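Local atomic coordinates of putative HpcE protein (Mycolicibacterium smegmatis, PDB entry 6V77), a protein that belongs to the fumarylacetoacetate hydrolase (FAH) family and holds a zinc ion in a fumarylacetoacetate hydrolase C-terminal domain. Residues Gly116-Glu121 and Leu153-Leu158. Sequence-based numbering, arbitrary orientation.
Sequences GSVDWE and LSERDL. With ZN (zinc ion), chain L; SO4 (sulfate ion), chain O.
Glu121 OE2 is gripped by both terminal nitrogens of Arg156, with NH2 at 2.7 Å on the anti side and NH1 reaching it from above the carboxylate plane. The guanidinium also holds Asp119 side-on: NE and NH2 converge on Asp119 OD2, NE at 2.8 Å, and the two planes stand nearly perpendicular, 83° apart. Both acceptors lie at the edge of the guanidinium, close to its plane, which fixes its rotation; the backbone N of Gly246 bonds Asp119 OD1 and that of Met247 bonds OD2. Arg156 NH1 also donates to sulfate O2 (2.8 Å). Glu121, its chain extended beyond CG (chi2 -162°), turns its other oxygen, OE1, to the zinc ion at 2.2 Å. Arg156 thus sits in the second shell of the zinc, consistent with its steadying the Glu121 carboxylate.

The backbones that carry these side chains run antiparallel. Asp119 and Ser154 form a hydrogen-bonded pair, its shorter bond running from Asp119 N to Ser154 O (2.8 Å), and Val118 faces Glu155 in a non-hydrogen-bonded one. Where strand 144-155 gives way to helix 156-160, Arg156 N still donates to Ser117 O (2.8 Å). Glu155 N-caps that helix, OE1 taking Leu158 N, while OE2 receives Asp157 N and Ser117 N (2.9 Å) from opposite faces of its plane. The paired strands 118-128 and 144-155 supply the zinc ligands Glu121, Glu123 and Asp152, and the salt-bridge network lies beside this metal site of the FAH-family fold.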
ATOM      1  N   GLY B 116       7.818  -2.349  22.731  1.00 31.38           N
ATOM      2  CA  GLY B 116       6.372  -2.424  22.779  1.00 33.85           C
ATOM      3  C   GLY B 116       5.884  -3.841  23.040  1.00 35.32           C
ATOM      4  O   GLY B 116       6.548  -4.629  23.725  1.00 34.02           O
ATOM      5  N   SER B 117       4.698  -4.135  22.516  1.00 31.84           N
ATOM      6  CA  SER B 117       3.968  -5.371  22.792  1.00 31.36           C
ATOM      7  C   SER B 117       3.747  -6.075  21.463  1.00 28.86           C
ATOM      8  O   SER B 117       2.759  -5.806  20.768  1.00 31.63           O
ATOM      9  CB  SER B 117       2.641  -5.066  23.496  1.00 31.35           C
ATOM     10  OG  SER B 117       2.863  -4.435  24.749  1.00 32.89           O
ATOM     11  N   VAL B 118       4.666  -6.961  21.086  1.00 28.69           N
ATOM     12  CA  VAL B 118       4.618  -7.575  19.761  1.00 27.74           C
ATOM     13  C   VAL B 118       3.833  -8.880  19.836  1.00 28.35           C
ATOM     14  O   VAL B 118       4.136  -9.765  20.646  1.00 29.87           O
ATOM     15  CB  VAL B 118       6.032  -7.798  19.205  1.00 32.07           C
ATOM     16  CG1 VAL B 118       5.958  -8.424  17.856  1.00 27.39           C
ATOM     17  CG2 VAL B 118       6.785  -6.451  19.130  1.00 32.00           C
ATOM     18  N   ASP B 119       2.840  -9.003  18.967  1.00 27.31           N
ATOM     19  CA  ASP B 119       1.838 -10.047  19.044  1.00 27.34           C
ATOM     20  C   ASP B 119       1.842 -10.834  17.739  1.00 29.64           C
ATOM     21  O   ASP B 119       2.200 -10.303  16.683  1.00 26.79           O
ATOM     22  CB  ASP B 119       0.477  -9.422  19.293  1.00 27.43           C
ATOM     23  CG  ASP B 119      -0.507 -10.367  19.921  1.00 32.24           C
ATOM     24  OD1 ASP B 119      -0.197 -11.570  20.090  1.00 34.16           O
ATOM     25  OD2 ASP B 119      -1.600  -9.877  20.265  1.00 30.35           O
ATOM     26  N   TRP B 120       1.444 -12.104  17.822  1.00 28.30           N
ATOM     27  CA  TRP B 120       1.420 -13.034  16.695  1.00 26.29           C
ATOM     28  C   TRP B 120       0.008 -13.158  16.133  1.00 25.95           C
ATOM     29  O   TRP B 120      -0.978 -13.026  16.864  1.00 26.43           O
ATOM     30  CB  TRP B 120       1.901 -14.421  17.144  1.00 26.96           C
ATOM     31  CG  TRP B 120       1.098 -14.956  18.321  1.00 29.45           C
ATOM     32  CD1 TRP B 120      -0.056 -15.691  18.261  1.00 28.10           C
ATOM     33  CD2 TRP B 120       1.373 -14.759  19.717  1.00 28.87           C
ATOM     34  NE1 TRP B 120      -0.500 -15.975  19.526  1.00 29.14           N
ATOM     35  CE2 TRP B 120       0.352 -15.409  20.438  1.00 34.04           C
ATOM     36  CE3 TRP B 120       2.386 -14.100  20.424  1.00 29.25           C
ATOM     37  CZ2 TRP B 120       0.314 -15.426  21.823  1.00 32.03           C
ATOM     38  CZ3 TRP B 120       2.347 -14.120  21.814  1.00 30.35           C
ATOM     39  CH2 TRP B 120       1.320 -14.781  22.498  1.00 35.58           C
ATOM     40  N   GLU B 121      -0.079 -13.468  14.823  1.00 25.20           N
ATOM     41  CA  GLU B 121      -1.367 -13.651  14.133  1.00 24.87           C
ATOM     42  C   GLU B 121      -1.122 -14.536  12.902  1.00 24.39           C
ATOM     43  O   GLU B 121      -0.740 -14.012  11.852  1.00 24.17           O
ATOM     44  CB  GLU B 121      -1.975 -12.303  13.710  1.00 24.34           C
ATOM     45  CG  GLU B 121      -2.319 -11.302  14.838  1.00 24.83           C
ATOM     46  CD  GLU B 121      -3.294 -10.206  14.411  1.00 28.55           C
ATOM     47  OE1 GLU B 121      -3.482 -10.027  13.192  1.00 28.20           O
ATOM     48  OE2 GLU B 121      -3.893  -9.543  15.279  1.00 32.64           O
ATOM     49  N   LEU B 153       2.324  -9.849  12.165  1.00 23.24           N
ATOM     50  CA  LEU B 153       2.923  -9.439  13.431  1.00 24.04           C
ATOM     51  C   LEU B 153       2.512  -8.005  13.718  1.00 24.87           C
ATOM     52  O   LEU B 153       2.450  -7.177  12.810  1.00 23.91           O
ATOM     53  CB  LEU B 153       4.444  -9.566  13.377  1.00 24.86           C
ATOM     54  CG  LEU B 153       4.902 -11.009  13.158  1.00 26.72           C
ATOM     55  CD1 LEU B 153       6.385 -11.078  12.835  1.00 26.04           C
ATOM     56  CD2 LEU B 153       4.623 -11.784  14.441  1.00 31.88           C
ATOM     57  N   SER B 154       2.222  -7.717  14.984  1.00 25.11           N
ATOM     58  CA  SER B 154       1.528  -6.485  15.352  1.00 25.49           C
ATOM     59  C   SER B 154       2.127  -5.919  16.625  1.00 26.51           C
ATOM     60  O   SER B 154       2.094  -6.585  17.662  1.00 30.40           O
ATOM     61  CB  SER B 154       0.029  -6.751  15.559  1.00 29.62           C
ATOM     62  OG  SER B 154      -0.545  -7.430  14.431  1.00 26.99           O
ATOM     63  N   GLU B 155       2.609  -4.678  16.574  1.00 26.79           N
ATOM     64  CA  GLU B 155       3.038  -3.994  17.793  1.00 27.89           C
ATOM     65  C   GLU B 155       1.798  -3.325  18.387  1.00 34.75           C
ATOM     66  O   GLU B 155       1.366  -2.265  17.926  1.00 30.12           O
ATOM     67  CB  GLU B 155       4.168  -3.008  17.489  1.00 28.06           C
ATOM     68  CG  GLU B 155       4.943  -2.599  18.725  1.00 31.20           C
ATOM     69  CD  GLU B 155       4.111  -1.726  19.610  1.00 36.12           C
ATOM     70  OE1 GLU B 155       3.866  -0.566  19.215  1.00 32.95           O
ATOM     71  OE2 GLU B 155       3.649  -2.213  20.657  1.00 31.41           O
ATOM     72  N   ARG B 156       1.226  -3.934  19.440  1.00 29.85           N
ATOM     73  CA  ARG B 156      -0.114  -3.535  19.870  1.00 32.03           C
ATOM     74  C   ARG B 156      -0.154  -2.138  20.479  1.00 30.44           C
ATOM     75  O   ARG B 156      -1.214  -1.501  20.448  1.00 33.75           O
ATOM     76  CB  ARG B 156      -0.681  -4.535  20.871  1.00 30.04           C
ATOM     77  CG  ARG B 156      -0.795  -5.938  20.306  1.00 29.22           C
ATOM     78  CD  ARG B 156      -1.855  -6.032  19.189  1.00 28.32           C
ATOM     79  NE  ARG B 156      -2.200  -7.438  18.983  1.00 31.56           N
ATOM     80  CZ  ARG B 156      -2.841  -7.927  17.926  1.00 31.04           C
ATOM     81  NH1 ARG B 156      -3.221  -7.134  16.920  1.00 28.75           N
ATOM     82  NH2 ARG B 156      -3.091  -9.232  17.874  1.00 28.39           N
ATOM     83  N   ASP B 157       0.948  -1.656  21.069  1.00 31.12           N
ATOM     84  CA  ASP B 157       0.918  -0.325  21.678  1.00 32.15           C
ATOM     85  C   ASP B 157       0.635   0.736  20.620  1.00 36.47           C
ATOM     86  O   ASP B 157      -0.293   1.542  20.758  1.00 33.99           O
ATOM     87  CB  ASP B 157       2.238  -0.007  22.397  1.00 32.97           C
ATOM     88  CG  ASP B 157       2.518  -0.923  23.574  1.00 41.81           C
ATOM     89  OD1 ASP B 157       1.608  -1.673  23.998  1.00 41.67           O
ATOM     90  OD2 ASP B 157       3.666  -0.888  24.075  1.00 41.29           O
ATOM     91  N   LEU B 158       1.441   0.749  19.561  1.00 30.79           N
ATOM     92  CA  LEU B 158       1.213   1.683  18.457  1.00 32.71           C
ATOM     93  C   LEU B 158      -0.129   1.426  17.787  1.00 35.01           C
ATOM     94  O   LEU B 158      -0.814   2.368  17.368  1.00 40.57           O
ATOM     95  CB  LEU B 158       2.342   1.559  17.435  1.00 29.49           C
ATOM     96  CG  LEU B 158       2.298   2.478  16.202  1.00 36.99           C
ATOM     97  CD1 LEU B 158       2.278   3.928  16.643  1.00 44.84           C
ATOM     98  CD2 LEU B 158       3.484   2.213  15.284  1.00 35.10           C
TER
HETATM   99 ZN    ZN L 302      -4.352  -9.573  11.176  0.60 48.61          ZN
HETATM  100  S   SO4 O 305      -6.267  -7.306  14.203  0.85 43.76           S
HETATM  101  O1  SO4 O 305      -7.050  -7.995  15.223  0.85 48.99           O
HETATM  102  O2  SO4 O 305      -4.986  -6.843  14.741  0.85 38.42           O
HETATM  103  O3  SO4 O 305      -5.991  -8.198  13.074  0.85 53.76           O
HETATM  104  O4  SO4 O 305      -7.041  -6.176  13.691  0.85 44.99           O
HETATM  105  O   HOH W   1      -4.869  -9.094   9.145  1.00 27.57           O